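Local atomic coordinates of CENP-V/GFA domain-containing protein (Rhodobacter sphaeroides 2.4.1, PDB entry 3FAC), a protein that is of uncharacterised function but belongs to the zinc-binding Gfa family, and may have carbon-sulfur lyase activity. Residues Y88-V92 with A93-G97; G3-H6 with C7-E11. One frame throughout, in Å; residues are numbered along the deposited sequence.

Both contacts are local turns, and they meet where the two antiparallel sheets of the fold come together. Contact 2 comes first in the chain: residues 3-11 leave strand 2-4, pass through a cysteine-bearing loop and return into strand 11-14, both in the three-stranded sheet. Contact 1 follows much later, where strand 87-91 of the five-stranded sheet ends and the chain turns off through A93-G97. Their centres lie about 11 Å apart, yet they touch: T4 N sits 3.1 Å from I94 O, a probable hydrogen bond, and I94 CD1 packs on G3 CA. The turn that leaves strand 87-91 thus probably bonds the edge strand 2-4 through I94, next to the five-stranded sheet.

Contact 1 of 2, residues Y88-V92 with A93-G97; sequences YGVNV and AILEG
N91 holds the turn twice, once through its backbone and once through its side chain. The backbone N-H of I94 points to N91 O at 3.0 Å, nearly straight at 160°, although the donor stands well above the carbonyl plane. The side-chain oxygen takes the next residue back: A93 N lies 3.1 Å from N91 OD1, its bond more bent and the donor tilted 21° from the amide plane, which makes an Asx turn. The amide can reach there because CG swings anti to N91's own N, chi1 -166°, and lies beside the carbonyl carbon. Its other end, ND2, bonds to Y76 O on the neighbouring strand 76-80, so both ends of this buried amide are used and its rotation is fixed.

One step further on, L95 N bonds to V92 O at 3.1 Å. The I94-to-N91 and L95-to-V92 bonds close two overlapping type I turns, 91-94 and 92-95, carrying the chain off the end of strand 87-91. With an alanine here in place of N91, A93 N and Y76 O would probably both lose their mates, leaving the turn and the adjoining strand less firmly joined.

Beyond these bonds, I94 CG2 lies 3.8 Å from N91 CB, flanking the root of the amide. V90 CG1, anti to its own N, reaches L95 CD2 at 4.1 Å, the two side chains crossing at about a right angle, with I94 CD1 a little farther from the same methyl. V90 and I94 both rest on I12 of strand 11-14, while L95 goes on to V14 and F20.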
ATOM      1  N   TYR A  88       0.330   2.511  -7.929  1.00 37.72           N
ATOM      2  CA  TYR A  88       0.182   1.602  -6.811  1.00 35.96           C
ATOM      3  C   TYR A  88      -0.019   2.466  -5.577  1.00 34.82           C
ATOM      4  O   TYR A  88       0.494   3.580  -5.505  1.00 35.79           O
ATOM      5  CB  TYR A  88       1.449   0.768  -6.607  1.00 36.69           C
ATOM      6  CG  TYR A  88       1.603  -0.451  -7.485  1.00 35.99           C
ATOM      7  CD1 TYR A  88       0.668  -1.485  -7.458  1.00 36.13           C
ATOM      8  CD2 TYR A  88       2.729  -0.608  -8.288  1.00 36.82           C
ATOM      9  CE1 TYR A  88       0.858  -2.651  -8.205  1.00 36.02           C
ATOM     10  CE2 TYR A  88       2.930  -1.765  -9.036  1.00 36.58           C
ATOM     11  CZ  TYR A  88       1.995  -2.782  -8.989  1.00 35.90           C
ATOM     12  OH  TYR A  88       2.210  -3.932  -9.714  1.00 34.66           O
ATOM     13  N   GLY A  89      -0.776   1.953  -4.618  1.00 32.29           N
ATOM     14  CA  GLY A  89      -0.990   2.667  -3.378  1.00 29.04           C
ATOM     15  C   GLY A  89      -0.230   1.842  -2.364  1.00 27.29           C
ATOM     16  O   GLY A  89      -0.537   0.666  -2.178  1.00 28.30           O
ATOM     17  N   VAL A  90       0.770   2.435  -1.719  1.00 25.49           N
ATOM     18  CA  VAL A  90       1.575   1.703  -0.749  1.00 22.34           C
ATOM     19  C   VAL A  90       1.314   2.104   0.695  1.00 22.02           C
ATOM     20  O   VAL A  90       1.096   3.278   0.999  1.00 23.28           O
ATOM     21  CB  VAL A  90       3.085   1.887  -1.032  1.00 21.75           C
ATOM     22  CG1 VAL A  90       3.909   1.063  -0.049  1.00 20.37           C
ATOM     23  CG2 VAL A  90       3.400   1.473  -2.450  1.00 20.74           C
ATOM     24  N   ASN A  91       1.343   1.114   1.580  1.00 19.47           N
ATOM     25  CA  ASN A  91       1.141   1.333   3.007  1.00 18.24           C
ATOM     26  C   ASN A  91       2.436   1.961   3.554  1.00 18.31           C
ATOM     27  O   ASN A  91       3.456   1.276   3.684  1.00 17.35           O
ATOM     28  CB  ASN A  91       0.884  -0.012   3.694  1.00 17.61           C
ATOM     29  CG  ASN A  91       0.343   0.137   5.105  1.00 17.88           C
ATOM     30  OD1 ASN A  91       0.725   1.041   5.845  1.00 18.43           O
ATOM     31  ND2 ASN A  91      -0.543  -0.773   5.490  1.00 16.65           N
ATOM     32  N   VAL A  92       2.395   3.255   3.866  1.00 16.36           N
ATOM     33  CA  VAL A  92       3.574   3.955   4.382  1.00 16.89           C
ATOM     34  C   VAL A  92       4.167   3.297   5.633  1.00 15.52           C
ATOM     35  O   VAL A  92       5.378   3.326   5.844  1.00 14.53           O
ATOM     36  CB  VAL A  92       3.256   5.446   4.728  1.00 16.48           C
ATOM     37  CG1 VAL A  92       2.635   6.149   3.525  1.00 18.01           C
ATOM     38  CG2 VAL A  92       2.331   5.525   5.933  1.00 16.19           C
ATOM     39  N   ALA A  93       3.311   2.698   6.454  1.00 13.97           N
ATOM     40  CA  ALA A  93       3.760   2.062   7.682  1.00 12.27           C
ATOM     41  C   ALA A  93       4.630   0.827   7.475  1.00 11.19           C
ATOM     42  O   ALA A  93       5.313   0.391   8.399  1.00 12.81           O
ATOM     43  CB  ALA A  93       2.564   1.716   8.548  1.00 14.49           C
ATOM     44  N   ILE A  94       4.611   0.244   6.283  1.00  8.71           N
ATOM     45  CA  ILE A  94       5.453  -0.927   6.052  1.00 10.13           C
ATOM     46  C   ILE A  94       6.850  -0.501   5.584  1.00 10.61           C
ATOM     47  O   ILE A  94       7.800  -1.285   5.638  1.00 11.01           O
ATOM     48  CB  ILE A  94       4.840  -1.909   5.001  1.00  9.87           C
ATOM     49  CG1 ILE A  94       4.858  -1.288   3.604  1.00  7.54           C
ATOM     50  CG2 ILE A  94       3.421  -2.280   5.399  1.00  7.05           C
ATOM     51  CD1 ILE A  94       4.572  -2.293   2.498  1.00  7.84           C
ATOM     52  N   LEU A  95       6.968   0.743   5.129  1.00 10.97           N
ATOM     53  CA  LEU A  95       8.244   1.278   4.657  1.00 12.67           C
ATOM     54  C   LEU A  95       9.246   1.372   5.804  1.00 12.68           C
ATOM     55  O   LEU A  95       8.958   1.964   6.846  1.00 10.81           O
ATOM     56  CB  LEU A  95       8.038   2.665   4.034  1.00 14.22           C
ATOM     57  CG  LEU A  95       7.037   2.751   2.875  1.00 15.31           C
ATOM     58  CD1 LEU A  95       6.941   4.189   2.418  1.00 13.62           C
ATOM     59  CD2 LEU A  95       7.470   1.848   1.723  1.00 13.85           C
ATOM     60  N   GLU A  96      10.421   0.783   5.599  1.00 13.82           N
ATOM     61  CA  GLU A  96      11.479   0.763   6.601  1.00 14.38           C
ATOM     62  C   GLU A  96      11.868   2.159   7.066  1.00 14.97           C
ATOM     63  O   GLU A  96      12.136   3.043   6.252  1.00 14.84           O
ATOM     64  CB  GLU A  96      12.706   0.029   6.047  1.00 13.49           C
ATOM     65  CG  GLU A  96      13.915   0.007   6.975  1.00 13.68           C
ATOM     66  CD  GLU A  96      14.926  -1.070   6.603  1.00 14.67           C
ATOM     67  OE1 GLU A  96      14.685  -2.252   6.940  1.00 15.49           O
ATOM     68  OE2 GLU A  96      15.958  -0.742   5.973  1.00 13.32           O
ATOM     69  N   GLY A  97      11.879   2.347   8.384  1.00 16.61           N
ATOM     70  CA  GLY A  97      12.243   3.627   8.963  1.00 17.02           C
ATOM     71  C   GLY A  97      11.129   4.657   8.990  1.00 16.99           C
ATOM     72  O   GLY A  97      11.374   5.832   9.272  1.00 17.42           O
TER

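Contact 2 of 2, residues G3-H6 with C7-E11; sequences GTCH and CGAVE
V10 O is approached by two neighbours from the other arm of the hairpin: C5 N donates to it at 3.2 Å, the bond reasonably straight, with the donor 24° off the plane of V10's carbonyl, and T4 CA adds a CA-H...O contact. This is the end of a beta-hairpin joining strands 2-4 and 11-14, with T4 and E11 as an antiparallel non-hydrogen-bonded pair and a Cys-X-Cys-Gly loop beyond it. G8 N makes only a weak, less certain bond to C5 O.

C5 SG sits between its own backbone N and carbonyl carbon (chi1 71°), which brings it to 3.8 Å from V10 CG2. It also stands 2.6 Å from C7 SG, too long for an ordinary disulfide, while C7 SG is also modelled as bonded to C73 SG; one sulfur cannot carry both, so the pairing is not settled. C70 of strand 66-70 touches C5 and C7, and the CxC...CxxC set of C5, C7, C70 and C73 holds the structural zinc in Gfa relatives, so this is probably such a site, oxidised or metal-free.

On one face of the hairpin T4 and E11 lie side by side, E11 OE1 salt-bridged to R50 NH1 and E11 CG 3.7 Å from T4 CG2.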
ATOM      1  N   GLY A   3      10.024  -2.326   1.969  1.00 18.95           N
ATOM      2  CA  GLY A   3       8.707  -2.430   2.565  1.00 18.59           C
ATOM      3  C   GLY A   3       8.524  -3.863   3.023  1.00 17.91           C
ATOM      4  O   GLY A   3       8.904  -4.791   2.303  1.00 16.18           O
ATOM      5  N   THR A   4       7.957  -4.058   4.212  1.00 15.87           N
ATOM      6  CA  THR A   4       7.754  -5.410   4.727  1.00 15.37           C
ATOM      7  C   THR A   4       6.526  -5.504   5.617  1.00 14.61           C
ATOM      8  O   THR A   4       6.262  -4.598   6.407  1.00 13.31           O
ATOM      9  CB  THR A   4       8.958  -5.876   5.559  1.00 15.47           C
ATOM     10  OG1 THR A   4       9.170  -4.955   6.635  1.00 16.09           O
ATOM     11  CG2 THR A   4      10.215  -5.954   4.704  1.00 15.77           C
ATOM     12  N   CYS A   5       5.772  -6.594   5.493  1.00 14.45           N
ATOM     13  CA  CYS A   5       4.598  -6.767   6.337  1.00 14.16           C
ATOM     14  C   CYS A   5       5.111  -7.103   7.735  1.00 15.65           C
ATOM     15  O   CYS A   5       6.320  -7.205   7.949  1.00 14.63           O
ATOM     16  CB  CYS A   5       3.695  -7.889   5.807  1.00 13.24           C
ATOM     17  SG  CYS A   5       4.334  -9.583   5.978  1.00  8.65           S
ATOM     18  N   HIS A   6       4.206  -7.275   8.690  1.00 15.82           N
ATOM     19  CA  HIS A   6       4.635  -7.581  10.046  1.00 14.86           C
ATOM     20  C   HIS A   6       5.257  -8.967  10.152  1.00 13.18           C
ATOM     21  O   HIS A   6       6.380  -9.102  10.635  1.00 14.22           O
ATOM     22  CB  HIS A   6       3.471  -7.467  11.020  1.00 14.95           C
ATOM     23  CG  HIS A   6       3.898  -7.537  12.447  1.00 15.88           C
ATOM     24  ND1 HIS A   6       4.725  -6.593  13.016  1.00 16.57           N
ATOM     25  CD2 HIS A   6       3.663  -8.461  13.405  1.00 15.35           C
ATOM     26  CE1 HIS A   6       4.983  -6.934  14.266  1.00 16.19           C
ATOM     27  NE2 HIS A   6       4.350  -8.064  14.527  1.00 17.67           N
ATOM     28  N   CYS A   7       4.524  -9.989   9.710  1.00  8.62           N
ATOM     29  CA  CYS A   7       5.015 -11.372   9.726  1.00  7.00           C
ATOM     30  C   CYS A   7       6.420 -11.422   9.138  1.00  8.27           C
ATOM     31  O   CYS A   7       7.234 -12.278   9.504  1.00  8.90           O
ATOM     32  CB  CYS A   7       4.091 -12.287   8.894  1.00  4.10           C
ATOM     33  SG  CYS A   7       3.419 -11.525   7.356  1.00  2.15           S
ATOM     34  N   GLY A   8       6.696 -10.493   8.226  1.00  7.61           N
ATOM     35  CA  GLY A   8       7.994 -10.445   7.581  1.00 11.54           C
ATOM     36  C   GLY A   8       8.017 -11.358   6.371  1.00 12.90           C
ATOM     37  O   GLY A   8       9.034 -11.483   5.687  1.00 12.26           O
ATOM     38  N   ALA A   9       6.882 -11.999   6.108  1.00 14.43           N
ATOM     39  CA  ALA A   9       6.749 -12.911   4.977  1.00 16.11           C
ATOM     40  C   ALA A   9       6.848 -12.181   3.640  1.00 17.25           C
ATOM     41  O   ALA A   9       7.374 -12.717   2.668  1.00 16.80           O
ATOM     42  CB  ALA A   9       5.411 -13.654   5.061  1.00 14.91           C
ATOM     43  N   VAL A  10       6.344 -10.953   3.596  1.00 18.56           N
ATOM     44  CA  VAL A  10       6.352 -10.185   2.359  1.00 19.27           C
ATOM     45  C   VAL A  10       7.327  -9.006   2.370  1.00 21.51           C
ATOM     46  O   VAL A  10       7.407  -8.258   3.346  1.00 20.08           O
ATOM     47  CB  VAL A  10       4.942  -9.633   2.056  1.00 18.48           C
ATOM     48  CG1 VAL A  10       4.868  -9.159   0.623  1.00 18.28           C
ATOM     49  CG2 VAL A  10       3.889 -10.693   2.332  1.00 19.30           C
ATOM     50  N   GLU A  11       8.074  -8.851   1.281  1.00 22.25           N
ATOM     51  CA  GLU A  11       9.002  -7.736   1.153  1.00 23.22           C
ATOM     52  C   GLU A  11       8.940  -7.136  -0.241  1.00 22.96           C
ATOM     53  O   GLU A  11       9.094  -7.838  -1.238  1.00 23.01           O
ATOM     54  CB  GLU A  11      10.449  -8.152   1.434  1.00 22.85           C
ATOM     55  CG  GLU A  11      11.406  -6.962   1.312  1.00 26.44           C
ATOM     56  CD  GLU A  11      12.844  -7.292   1.660  1.00 29.02           C
ATOM     57  OE1 GLU A  11      13.078  -7.868   2.744  1.00 30.87           O
ATOM     58  OE2 GLU A  11      13.742  -6.956   0.857  1.00 27.17           O
TER